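Local coordinates for cytochrome c (Pseudomonas aeruginosa, PDB 6RTE), which acts as a dihydro-heme d1 dehydrogenase in heme d1 biosynthesis, carrying a heme c and an eight-bladed beta-propeller, at residues A214-G219 with R250-V255; A285-H290 with Y313-S318. All coordinates share one frame; numbering follows the deposited sequence.

Both contacts join consecutive blades of the propeller. From the N terminus, residues 214-219 come first, at the end of strand 211-217, which pairs with 201-206 in its blade. The chain then runs through strands 221-227, 233-238 and 243-248. At 250-255 it leads into strand 254-259, and contact 1 closes the loop. The next blade begins with strand 270-276. Residues 285-290 take in the end of strand 281-286 and the loop after it, and contact 2 joins them to 313-318, the entry to the next blade. The two loops follow in series and neither nest nor cross. Contacts 1 and 2 lie with centres about 25 Å apart and nearest atoms about 14 Å apart.

Contact 1. Residues A214-G219 with R250-V255; sequences AEVRAG and RDLSLV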
ATOM      1  N   ALA A 214       7.381 -18.410  -1.574  1.00 24.63           N
ATOM      2  CA  ALA A 214       7.208 -18.356  -3.014  1.00 23.83           C
ATOM      3  C   ALA A 214       7.209 -16.903  -3.464  1.00 23.11           C
ATOM      4  O   ALA A 214       6.973 -15.985  -2.671  1.00 22.76           O
ATOM      5  CB  ALA A 214       5.905 -19.044  -3.441  1.00 22.90           C
ATOM      6  N   GLU A 215       7.466 -16.715  -4.758  1.00 23.57           N
ATOM      7  CA  GLU A 215       7.314 -15.425  -5.401  1.00 24.19           C
ATOM      8  C   GLU A 215       6.813 -15.647  -6.821  1.00 23.28           C
ATOM      9  O   GLU A 215       7.100 -16.669  -7.451  1.00 22.61           O
ATOM     10  CB  GLU A 215       8.624 -14.628  -5.460  1.00 27.50           C
ATOM     11  CG  GLU A 215       9.275 -14.371  -4.101  1.00 29.73           C
ATOM     12  CD  GLU A 215      10.435 -13.392  -4.218  1.00 30.79           C
ATOM     13  OE1 GLU A 215      11.550 -13.838  -4.577  1.00 31.41           O
ATOM     14  OE2 GLU A 215      10.216 -12.177  -3.986  1.00 30.45           O
ATOM     15  N   VAL A 216       6.067 -14.671  -7.325  1.00 22.67           N
ATOM     16  CA  VAL A 216       5.552 -14.716  -8.683  1.00 21.90           C
ATOM     17  C   VAL A 216       5.455 -13.273  -9.153  1.00 22.12           C
ATOM     18  O   VAL A 216       5.299 -12.349  -8.351  1.00 21.08           O
ATOM     19  CB  VAL A 216       4.205 -15.477  -8.758  1.00 20.87           C
ATOM     20  CG1 VAL A 216       3.034 -14.659  -8.212  1.00 20.62           C
ATOM     21  CG2 VAL A 216       3.915 -15.955 -10.183  1.00 19.88           C
ATOM     22  N   ARG A 217       5.621 -13.076 -10.453  1.00 21.98           N
ATOM     23  CA  ARG A 217       5.426 -11.762 -11.053  1.00 20.50           C
ATOM     24  C   ARG A 217       4.039 -11.743 -11.675  1.00 20.36           C
ATOM     25  O   ARG A 217       3.810 -12.360 -12.723  1.00 20.66           O
ATOM     26  CB  ARG A 217       6.487 -11.423 -12.087  1.00 19.36           C
ATOM     27  CG  ARG A 217       6.376  -9.945 -12.505  1.00 19.48           C
ATOM     28  CD  ARG A 217       7.447  -9.508 -13.517  1.00 21.74           C
ATOM     29  NE  ARG A 217       7.458  -8.056 -13.575  1.00 24.16           N
ATOM     30  CZ  ARG A 217       8.225  -7.332 -14.379  1.00 26.66           C
ATOM     31  NH1 ARG A 217       9.048  -7.922 -15.222  1.00 25.87           N
ATOM     32  NH2 ARG A 217       8.150  -6.010 -14.323  1.00 29.27           N
ATOM     33  N   ALA A 218       3.131 -11.022 -11.043  1.00 19.84           N
ATOM     34  CA  ALA A 218       1.739 -10.991 -11.467  1.00 20.23           C
ATOM     35  C   ALA A 218       1.449  -9.943 -12.533  1.00 20.69           C
ATOM     36  O   ALA A 218       0.440 -10.066 -13.238  1.00 20.53           O
ATOM     37  CB  ALA A 218       0.850 -10.736 -10.244  1.00 20.21           C
ATOM     38  N   GLY A 219       2.285  -8.925 -12.655  1.00 22.39           N
ATOM     39  CA  GLY A 219       2.067  -7.876 -13.636  1.00 22.99           C
ATOM     40  C   GLY A 219       3.342  -7.102 -13.870  1.00 22.32           C
ATOM     41  O   GLY A 219       4.418  -7.495 -13.421  1.00 21.21           O
ATOM     42  N   ARG A 250      -1.480 -20.307  -1.060  1.00 22.12           N
ATOM     43  CA  ARG A 250      -0.550 -21.238  -0.436  1.00 24.95           C
ATOM     44  C   ARG A 250       0.787 -21.334  -1.158  1.00 24.20           C
ATOM     45  O   ARG A 250       1.789 -21.693  -0.536  1.00 25.33           O
ATOM     46  CB  ARG A 250      -1.181 -22.632  -0.357  1.00 29.47           C
ATOM     47  CG  ARG A 250      -2.440 -22.666   0.505  1.00 34.36           C
ATOM     48  CD  ARG A 250      -2.095 -22.562   1.975  1.00 39.11           C
ATOM     49  NE  ARG A 250      -1.675 -23.850   2.502  1.00 42.59           N
ATOM     50  CZ  ARG A 250      -2.517 -24.767   2.982  1.00 44.27           C
ATOM     51  NH1 ARG A 250      -3.820 -24.540   2.998  1.00 43.30           N
ATOM     52  NH2 ARG A 250      -2.049 -25.917   3.438  1.00 46.47           N
ATOM     53  N   ASP A 251       0.823 -21.037  -2.471  1.00 20.92           N
ATOM     54  CA  ASP A 251       2.061 -21.196  -3.223  1.00 19.47           C
ATOM     55  C   ASP A 251       2.240 -20.136  -4.313  1.00 19.31           C
ATOM     56  O   ASP A 251       3.211 -20.231  -5.071  1.00 19.47           O
ATOM     57  CB  ASP A 251       2.145 -22.607  -3.859  1.00 20.31           C
ATOM     58  CG  ASP A 251       0.957 -22.942  -4.764  1.00 21.13           C
ATOM     59  OD1 ASP A 251       0.153 -22.034  -5.090  1.00 20.29           O
ATOM     60  OD2 ASP A 251       0.816 -24.145  -5.129  1.00 22.72           O
ATOM     61  N   LEU A 252       1.352 -19.152  -4.388  1.00 19.65           N
ATOM     62  CA  LEU A 252       1.335 -18.081  -5.395  1.00 21.03           C
ATOM     63  C   LEU A 252       1.259 -18.613  -6.826  1.00 21.21           C
ATOM     64  O   LEU A 252       1.683 -17.933  -7.767  1.00 20.67           O
ATOM     65  CB  LEU A 252       2.545 -17.145  -5.231  1.00 21.66           C
ATOM     66  CG  LEU A 252       2.608 -16.432  -3.877  1.00 21.25           C
ATOM     67  CD1 LEU A 252       3.790 -15.433  -3.860  1.00 22.53           C
ATOM     68  CD2 LEU A 252       1.307 -15.734  -3.545  1.00 20.20           C
ATOM     69  N   SER A 253       0.687 -19.806  -7.008  1.00 20.60           N
ATOM     70  CA  SER A 253       0.447 -20.327  -8.345  1.00 21.18           C
ATOM     71  C   SER A 253      -0.720 -19.576  -8.992  1.00 20.01           C
ATOM     72  O   SER A 253      -1.607 -19.038  -8.312  1.00 18.07           O
ATOM     73  CB  SER A 253       0.176 -21.841  -8.301  1.00 22.02           C
ATOM     74  OG  SER A 253      -0.994 -22.155  -7.548  1.00 21.51           O
ATOM     75  N   LEU A 254      -0.693 -19.502 -10.318  1.00 21.26           N
ATOM     76  CA  LEU A 254      -1.716 -18.748 -11.040  1.00 20.21           C
ATOM     77  C   LEU A 254      -3.027 -19.528 -11.102  1.00 19.46           C
ATOM     78  O   LEU A 254      -3.058 -20.689 -11.527  1.00 19.78           O
ATOM     79  CB  LEU A 254      -1.254 -18.435 -12.459  1.00 20.37           C
ATOM     80  CG  LEU A 254      -2.307 -17.711 -13.311  1.00 19.79           C
ATOM     81  CD1 LEU A 254      -2.725 -16.398 -12.681  1.00 20.90           C
ATOM     82  CD2 LEU A 254      -1.773 -17.485 -14.727  1.00 18.93           C
ATOM     83  N   VAL A 255      -4.114 -18.883 -10.701  1.00 18.85           N
ATOM     84  CA  VAL A 255      -5.443 -19.420 -10.894  1.00 20.75           C
ATOM     85  C   VAL A 255      -6.102 -18.851 -12.155  1.00 21.52           C
ATOM     86  O   VAL A 255      -6.586 -19.599 -12.999  1.00 22.85           O
ATOM     87  CB  VAL A 255      -6.307 -19.172  -9.637  1.00 19.68           C
ATOM     88  CG1 VAL A 255      -7.695 -19.774  -9.815  1.00 20.30           C
ATOM     89  CG2 VAL A 255      -5.609 -19.763  -8.402  1.00 19.60           C
TER
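Leu252 makes the main apolar contact, lying along Ala214, Glu215 and Val216. Its CD1 methyl approaches the backbone, with Leu252 CD1 3.4 Å from Ala214 O and 3.8 Å from Glu215 CA. Leu252 CB meets Val216 CG1 at 3.9 Å. Leu252 CG lies anti to its own carbonyl carbon, beside the backbone N (chi1 -61°), and this carries CD1 over to the strand. Farther along, Leu252 packs on Val202 and Leu204 of strand 201-206.

Carbon-to-carbonyl contacts form a second group. Val216 covers Leu252 O, with CG1 at 3.6 Å. That oxygen is buried here and has no polar partner in the model. Ala214 CB lies 3.4 Å from Asp251 O, which accepts a bond from Gln127 NE2.

The contact joins two neighbouring propeller blades. Strand 211-217 is an outer strand of one, and residues 250-253 are the turn into strand 254-259, the outermost strand of the next. Helix 120-126 covers Val216 through Ile123 and Ser126.

The side chains of Asp251 and Ser253 bond within their own segment. Asp251 OD1 takes the backbone N of Ser253 at 3.0 Å, forming an Asx turn. Ser253 OG reaches Asp251 OD1 as well, at 2.7 Å. Both donors come from one face of the carboxylate, the N-H from well above its plane.

Contact 2. Residues A285-H290 with Y313-S318; sequences ALKDVH and YLDDFS
Lys287 and Asp315 form a long, weak salt bridge, with Lys287 NZ 3.5 Å from Asp315 OD2. The lysine chain starts anti to its own backbone N and bends at chi2 (67°), which brings its end back to the aspartate. Asp315 OD2 has a stronger partner in Ser271 OG.

Leu286 N donates to water 1 at 2.8 Å, and the same water bonds Leu314 O at 2.9 Å. Leu314 N donates to water 2, also at 2.9 Å. This water meets Leu286 O at 2.7 Å and Val289 O at 2.9 Å. Water, not a direct bond between the two segments, links the backbones of Leu286 and Leu314. Each water has more acceptors in reach than protons, so they may share. The link fits the place of the two strands in different propeller blades: 281-286 is the second strand of one, and 314-315 begins the next.

Tyr313 covers the loop after Leu286. Val289 O lies at the edge of its ring, near the ring plane, while Lys287 O and the Asp288 carbonyl carbon approach obliquely. His290 NE2 lies over one face of the ring. The His290 and Tyr313 rings meet obliquely, with planes tilted by 35° and centroids 4.3 Å apart. His290 ND1 has a weak bond to Ala311 O. Asp288 OD1 forms a salt bridge with Arg269 NH2, and its backbone N donates to Ser268 OG.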
ATOM      1  N   ALA A 285     -11.784  -1.455  -7.104  1.00 24.03           N
ATOM      2  CA  ALA A 285     -11.931  -0.102  -7.622  1.00 24.15           C
ATOM      3  C   ALA A 285     -11.262  -0.009  -8.987  1.00 22.82           C
ATOM      4  O   ALA A 285     -10.090  -0.375  -9.125  1.00 23.67           O
ATOM      5  CB  ALA A 285     -11.308   0.919  -6.677  1.00 24.93           C
ATOM      6  N   LEU A 286     -12.006   0.467  -9.980  1.00 23.80           N
ATOM      7  CA  LEU A 286     -11.519   0.584 -11.353  1.00 25.28           C
ATOM      8  C   LEU A 286     -11.246   2.041 -11.716  1.00 26.56           C
ATOM      9  O   LEU A 286     -12.096   2.917 -11.531  1.00 26.38           O
ATOM     10  CB  LEU A 286     -12.525  -0.015 -12.340  1.00 27.26           C
ATOM     11  CG  LEU A 286     -12.713  -1.518 -12.166  1.00 28.09           C
ATOM     12  CD1 LEU A 286     -13.821  -2.024 -13.070  1.00 29.88           C
ATOM     13  CD2 LEU A 286     -11.397  -2.288 -12.435  1.00 27.51           C
ATOM     14  N   LYS A 287     -10.067   2.278 -12.288  1.00 27.00           N
ATOM     15  CA  LYS A 287      -9.582   3.635 -12.516  1.00 29.68           C
ATOM     16  C   LYS A 287     -10.335   4.339 -13.641  1.00 28.24           C
ATOM     17  O   LYS A 287     -10.614   5.540 -13.544  1.00 28.85           O
ATOM     18  CB  LYS A 287      -8.083   3.566 -12.836  1.00 32.83           C
ATOM     19  CG  LYS A 287      -7.329   4.846 -12.734  1.00 38.65           C
ATOM     20  CD  LYS A 287      -7.263   5.322 -11.307  1.00 41.88           C
ATOM     21  CE  LYS A 287      -6.563   6.660 -11.245  1.00 43.19           C
ATOM     22  NZ  LYS A 287      -7.011   7.433 -10.063  1.00 43.93           N
ATOM     23  N   ASP A 288     -10.679   3.622 -14.713  1.00 28.71           N
ATOM     24  CA  ASP A 288     -10.982   4.268 -15.992  1.00 29.97           C
ATOM     25  C   ASP A 288     -12.366   3.969 -16.542  1.00 30.45           C
ATOM     26  O   ASP A 288     -12.677   4.391 -17.662  1.00 29.71           O
ATOM     27  CB  ASP A 288      -9.932   3.864 -17.029  1.00 28.89           C
ATOM     28  CG  ASP A 288      -8.547   4.168 -16.567  1.00 26.04           C
ATOM     29  OD1 ASP A 288      -8.272   5.355 -16.299  1.00 24.64           O
ATOM     30  OD2 ASP A 288      -7.752   3.217 -16.437  1.00 25.05           O
ATOM     31  N   VAL A 289     -13.218   3.278 -15.792  1.00 29.83           N
ATOM     32  CA  VAL A 289     -14.577   3.003 -16.232  1.00 30.24           C
ATOM     33  C   VAL A 289     -15.535   3.319 -15.088  1.00 28.98           C
ATOM     34  O   VAL A 289     -15.145   3.421 -13.923  1.00 29.18           O
ATOM     35  CB  VAL A 289     -14.748   1.538 -16.695  1.00 29.90           C
ATOM     36  CG1 VAL A 289     -13.973   1.309 -17.997  1.00 31.06           C
ATOM     37  CG2 VAL A 289     -14.286   0.578 -15.616  1.00 28.62           C
ATOM     38  N   HIS A 290     -16.809   3.460 -15.441  1.00 29.74           N
ATOM     39  CA  HIS A 290     -17.851   3.763 -14.462  1.00 31.57           C
ATOM     40  C   HIS A 290     -18.440   2.507 -13.847  1.00 30.64           C
ATOM     41  O   HIS A 290     -19.660   2.342 -13.806  1.00 31.11           O
ATOM     42  CB  HIS A 290     -18.946   4.590 -15.123  1.00 37.58           C
ATOM     43  CG  HIS A 290     -18.465   5.900 -15.638  1.00 46.06           C
ATOM     44  ND1 HIS A 290     -18.681   7.081 -14.968  1.00 48.14           N
ATOM     45  CD2 HIS A 290     -17.755   6.215 -16.747  1.00 47.24           C
ATOM     46  CE1 HIS A 290     -18.147   8.076 -15.655  1.00 48.64           C
ATOM     47  NE2 HIS A 290     -17.575   7.576 -16.735  1.00 48.09           N
ATOM     48  N   TYR A 313     -16.300   8.175 -11.803  1.00 51.56           N
ATOM     49  CA  TYR A 313     -15.153   7.354 -11.435  1.00 48.25           C
ATOM     50  C   TYR A 313     -14.977   7.384  -9.926  1.00 48.39           C
ATOM     51  O   TYR A 313     -15.038   8.446  -9.298  1.00 49.70           O
ATOM     52  CB  TYR A 313     -13.878   7.838 -12.119  1.00 49.03           C
ATOM     53  CG  TYR A 313     -13.970   7.848 -13.624  1.00 50.55           C
ATOM     54  CD1 TYR A 313     -13.973   6.666 -14.346  1.00 48.98           C
ATOM     55  CD2 TYR A 313     -14.056   9.046 -14.323  1.00 53.45           C
ATOM     56  CE1 TYR A 313     -14.062   6.669 -15.722  1.00 50.47           C
ATOM     57  CE2 TYR A 313     -14.143   9.061 -15.704  1.00 55.12           C
ATOM     58  CZ  TYR A 313     -14.147   7.871 -16.398  1.00 53.75           C
ATOM     59  OH  TYR A 313     -14.233   7.877 -17.769  1.00 55.12           O
ATOM     60  N   LEU A 314     -14.759   6.212  -9.347  1.00 45.78           N
ATOM     61  CA  LEU A 314     -14.764   6.050  -7.901  1.00 48.67           C
ATOM     62  C   LEU A 314     -13.612   5.141  -7.527  1.00 47.04           C
ATOM     63  O   LEU A 314     -13.535   4.010  -8.013  1.00 43.28           O
ATOM     64  CB  LEU A 314     -16.113   5.478  -7.440  1.00 53.71           C
ATOM     65  CG  LEU A 314     -16.530   5.681  -5.988  1.00 59.86           C
ATOM     66  CD1 LEU A 314     -18.033   5.599  -5.813  1.00 63.88           C
ATOM     67  CD2 LEU A 314     -15.887   4.627  -5.158  1.00 59.43           C
ATOM     68  N   ASP A 315     -12.694   5.643  -6.705  1.00 50.82           N
ATOM     69  CA  ASP A 315     -11.641   4.806  -6.134  1.00 54.27           C
ATOM     70  C   ASP A 315     -11.369   5.280  -4.707  1.00 53.40           C
ATOM     71  O   ASP A 315     -12.127   6.072  -4.135  1.00 56.20           O
ATOM     72  CB  ASP A 315     -10.386   4.826  -7.021  1.00 57.85           C
ATOM     73  CG  ASP A 315      -9.705   6.171  -7.044  1.00 63.56           C
ATOM     74  OD1 ASP A 315     -10.412   7.195  -6.940  1.00 66.09           O
ATOM     75  OD2 ASP A 315      -8.460   6.202  -7.164  1.00 65.43           O
ATOM     76  N   ASP A 316     -10.286   4.780  -4.124  1.00 52.15           N
ATOM     77  CA  ASP A 316      -9.939   5.045  -2.728  1.00 55.00           C
ATOM     78  C   ASP A 316     -11.135   4.753  -1.813  1.00 53.21           C
ATOM     79  O   ASP A 316     -11.667   5.630  -1.125  1.00 56.68           O
ATOM     80  CB  ASP A 316      -9.443   6.485  -2.553  1.00 60.60           C
ATOM     81  CG  ASP A 316      -8.492   6.635  -1.373  1.00 61.26           C
ATOM     82  OD1 ASP A 316      -7.921   5.611  -0.931  1.00 59.14           O
ATOM     83  OD2 ASP A 316      -8.314   7.771  -0.885  1.00 63.00           O
ATOM     84  N   PHE A 317     -11.550   3.488  -1.822  1.00 48.30           N
ATOM     85  CA  PHE A 317     -12.688   3.052  -1.027  1.00 44.68           C
ATOM     86  C   PHE A 317     -12.350   3.051   0.462  1.00 43.54           C
ATOM     87  O   PHE A 317     -11.240   2.693   0.862  1.00 40.58           O
ATOM     88  CB  PHE A 317     -13.118   1.625  -1.404  1.00 42.30           C
ATOM     89  CG  PHE A 317     -13.513   1.428  -2.845  1.00 44.69           C
ATOM     90  CD1 PHE A 317     -13.712   2.485  -3.708  1.00 48.80           C
ATOM     91  CD2 PHE A 317     -13.699   0.143  -3.326  1.00 44.44           C
ATOM     92  CE1 PHE A 317     -14.079   2.244  -5.035  1.00 51.74           C
ATOM     93  CE2 PHE A 317     -14.074  -0.090  -4.630  1.00 46.94           C
ATOM     94  CZ  PHE A 317     -14.274   0.960  -5.483  1.00 50.14           C
ATOM     95  N   SER A 318     -13.326   3.440   1.281  1.00 45.80           N
ATOM     96  CA  SER A 318     -13.388   3.055   2.685  1.00 45.63           C
ATOM     97  C   SER A 318     -14.692   2.296   2.923  1.00 42.52           C
ATOM     98  O   SER A 318     -15.697   2.548   2.254  1.00 44.91           O
ATOM     99  CB  SER A 318     -13.315   4.265   3.619  1.00 48.19           C
ATOM    100  OG  SER A 318     -13.651   3.889   4.948  1.00 47.72           O
TER
HETATM  101  O   HOH W   1     -14.473   1.549  -9.267  1.00 26.50           O
HETATM  102  O   HOH W   2     -14.624   3.899 -11.156  1.00 31.88           O